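Local coordinates for type III effector HopA1 (Pseudomonas syringae pv. tomato str. DC3000, PDB 4RSX), which is a type III secretion effector, represented by its C-terminal two-thirds, probably delivered into plant host cells during infection, whose biochemical activity is unknown, at residues A[50-55]-A[95-100]. Residues are numbered along the deposited sequence; the frame is centred on the assembly and turned at random.
Sequences EFLHTL and FFYRII
Leu52 is the first residue of 50-55 to touch the strand: its CD2 methyl lies 3.9 Å from Tyr97 OH, close to Tyr97 CZ as well, approaching obliquely at the phenol end, with the two side chains crossing at about a right angle. That hydroxyl is hydrogen-bonded to the carbonyl oxygen of Ala92, so the methyl packs beside a polar group that is already paired. Leu52 also touches Ile86 of helix 82-88, which packs against Tyr97 through Leu82 and Tyr85. This is helix-on-sheet packing in an alpha/beta fold: helix 45-58 lies against strand 96-101 of the antiparallel sheet, beside 64-68, one of the two edge strands of the sheet. Two residues on, Thr54, whose side chain packs against helix 123-136 and not on the strand, donates from OG1 to Glu50 O at 2.7 Å; this carbonyl also accepts from Thr54 N, at 3.0 Å, the two donors arriving from opposite faces of its plane. Leu55 makes the main contact. Its CG is anti to the carbonyl carbon (chi1 -71°), and the extended branch carries CD1 over the centre of the Tyr97 ring, 3.5 Å from the centroid and 8° off the normal, a CH-pi contact with the methyl seated almost directly over one face. All six ring carbons lie within 4.0 Å of CD1, with CG the closest at 3.6 Å. Leu55 reaches Val66 on strand 64-68 as well, bridging two neighbouring strands.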
loop_
_atom_site.group_PDB
_atom_site.type_symbol
_atom_site.label_atom_id
_atom_site.label_comp_id
_atom_site.label_asym_id
_atom_site.label_seq_id
_atom_site.Cartn_x
_atom_site.Cartn_y
_atom_site.Cartn_z
ATOM N N GLU A 50 21.975 4.301 4.834
ATOM C CA GLU A 50 21.600 3.740 6.134
ATOM C C GLU A 50 20.398 2.796 5.960
ATOM O O GLU A 50 20.304 1.743 6.606
ATOM C CB GLU A 50 21.274 4.877 7.124
ATOM C CG GLU A 50 20.850 4.411 8.529
ATOM C CD GLU A 50 20.196 5.526 9.364
ATOM O OE1 GLU A 50 19.982 6.639 8.830
ATOM O OE2 GLU A 50 19.882 5.287 10.556
ATOM N N PHE A 51 19.491 3.174 5.065
ATOM C CA PHE A 51 18.314 2.361 4.788
ATOM C C PHE A 51 18.720 0.992 4.225
ATOM O O PHE A 51 18.318 -0.052 4.746
ATOM C CB PHE A 51 17.382 3.095 3.815
ATOM C CG PHE A 51 16.078 2.396 3.594
ATOM C CD1 PHE A 51 14.987 2.666 4.415
ATOM C CD2 PHE A 51 15.942 1.451 2.588
ATOM C CE1 PHE A 51 13.782 2.009 4.232
ATOM C CE2 PHE A 51 14.730 0.790 2.394
ATOM C CZ PHE A 51 13.652 1.064 3.220
ATOM N N LEU A 52 19.530 0.995 3.169
ATOM C CA LEU A 52 20.008 -0.264 2.587
ATOM C C LEU A 52 20.769 -1.102 3.607
ATOM O O LEU A 52 20.589 -2.318 3.682
ATOM C CB LEU A 52 20.876 -0.001 1.356
ATOM C CG LEU A 52 20.122 0.692 0.232
ATOM C CD1 LEU A 52 20.995 0.820 -0.986
ATOM C CD2 LEU A 52 18.847 -0.077 -0.090
ATOM N N HIS A 53 21.608 -0.458 4.412
ATOM C CA HIS A 53 22.372 -1.211 5.403
ATOM C C HIS A 53 21.479 -1.838 6.470
ATOM O O HIS A 53 21.815 -2.880 7.036
ATOM C CB HIS A 53 23.504 -0.366 6.012
ATOM C CG HIS A 53 24.752 -0.378 5.183
ATOM N ND1 HIS A 53 25.724 -1.347 5.319
ATOM C CD2 HIS A 53 25.164 0.433 4.176
ATOM C CE1 HIS A 53 26.692 -1.121 4.444
ATOM N NE2 HIS A 53 26.376 -0.049 3.739
ATOM N N THR A 54 20.334 -1.217 6.725
ATOM C CA THR A 54 19.407 -1.730 7.728
ATOM C C THR A 54 18.679 -2.943 7.183
ATOM O O THR A 54 18.476 -3.919 7.902
ATOM C CB THR A 54 18.386 -0.664 8.118
ATOM O OG1 THR A 54 19.080 0.449 8.692
ATOM C CG2 THR A 54 17.378 -1.220 9.127
ATOM N N LEU A 55 18.280 -2.862 5.913
ATOM C CA LEU A 55 17.682 -4.002 5.221
ATOM C C LEU A 55 18.583 -5.232 5.381
ATOM O O LEU A 55 18.123 -6.289 5.820
ATOM C CB LEU A 55 17.462 -3.692 3.735
ATOM C CG LEU A 55 16.371 -2.696 3.326
ATOM C CD1 LEU A 55 16.202 -2.652 1.802
ATOM C CD2 LEU A 55 15.040 -3.024 3.998
ATOM N N PHE A 95 13.788 0.234 -6.357
ATOM C CA PHE A 95 12.785 -0.816 -6.450
ATOM C C PHE A 95 12.191 -1.170 -5.088
ATOM O O PHE A 95 12.656 -0.678 -4.057
ATOM C CB PHE A 95 13.364 -2.056 -7.142
ATOM C CG PHE A 95 13.473 -1.920 -8.651
ATOM C CD1 PHE A 95 13.009 -0.774 -9.299
ATOM C CD2 PHE A 95 14.026 -2.941 -9.416
ATOM C CE1 PHE A 95 13.103 -0.639 -10.689
ATOM C CE2 PHE A 95 14.122 -2.820 -10.808
ATOM C CZ PHE A 95 13.659 -1.662 -11.442
ATOM N N PHE A 96 11.161 -2.016 -5.092
ATOM C CA PHE A 96 10.535 -2.470 -3.848
ATOM C C PHE A 96 11.290 -3.613 -3.177
ATOM O O PHE A 96 11.870 -4.462 -3.852
ATOM C CB PHE A 96 9.115 -2.958 -4.119
ATOM C CG PHE A 96 8.102 -1.865 -4.168
ATOM C CD1 PHE A 96 7.592 -1.322 -2.994
ATOM C CD2 PHE A 96 7.647 -1.387 -5.386
ATOM C CE1 PHE A 96 6.649 -0.316 -3.038
ATOM C CE2 PHE A 96 6.706 -0.372 -5.441
ATOM C CZ PHE A 96 6.204 0.163 -4.266
ATOM N N TYR A 97 11.248 -3.645 -1.849
ATOM C CA TYR A 97 11.721 -4.796 -1.091
ATOM C C TYR A 97 10.561 -5.371 -0.283
ATOM O O TYR A 97 9.715 -4.629 0.223
ATOM C CB TYR A 97 12.844 -4.379 -0.145
ATOM C CG TYR A 97 14.083 -3.878 -0.848
ATOM C CD1 TYR A 97 15.169 -4.711 -1.040
ATOM C CD2 TYR A 97 14.171 -2.570 -1.312
ATOM C CE1 TYR A 97 16.321 -4.268 -1.674
ATOM C CE2 TYR A 97 15.313 -2.112 -1.962
ATOM C CZ TYR A 97 16.385 -2.975 -2.137
ATOM O OH TYR A 97 17.533 -2.557 -2.770
ATOM N N ARG A 98 10.497 -6.687 -0.161
ATOM C CA ARG A 98 9.509 -7.246 0.744
ATOM C C ARG A 98 10.184 -7.735 1.996
ATOM O O ARG A 98 11.346 -8.154 1.974
ATOM C CB ARG A 98 8.650 -8.346 0.107
ATOM C CG ARG A 98 9.415 -9.403 -0.645
ATOM C CD ARG A 98 8.467 -10.496 -1.135
ATOM N NE ARG A 98 7.313 -9.958 -1.856
ATOM C CZ ARG A 98 6.184 -10.633 -2.058
ATOM N NH1 ARG A 98 6.063 -11.866 -1.588
ATOM N NH2 ARG A 98 5.178 -10.076 -2.725
ATOM N N ILE A 99 9.449 -7.624 3.094
ATOM C CA ILE A 99 9.877 -8.108 4.388
ATOM C C ILE A 99 8.990 -9.295 4.707
ATOM O O ILE A 99 7.773 -9.143 4.832
ATOM C CB ILE A 99 9.613 -7.036 5.436
ATOM C CG1 ILE A 99 10.264 -5.717 5.006
ATOM C CG2 ILE A 99 10.088 -7.496 6.810
ATOM C CD1 ILE A 99 9.756 -4.496 5.795
ATOM N N ILE A 100 9.583 -10.477 4.834
ATOM C CA ILE A 100 8.807 -11.699 5.012
ATOM C C ILE A 100 9.256 -12.472 6.247
ATOM O O ILE A 100 10.431 -12.409 6.636
ATOM C CB ILE A 100 8.926 -12.631 3.781
ATOM C CG1 ILE A 100 10.310 -13.273 3.727
ATOM C CG2 ILE A 100 8.665 -11.861 2.496
ATOM C CD1 ILE A 100 10.547 -14.053 2.458
#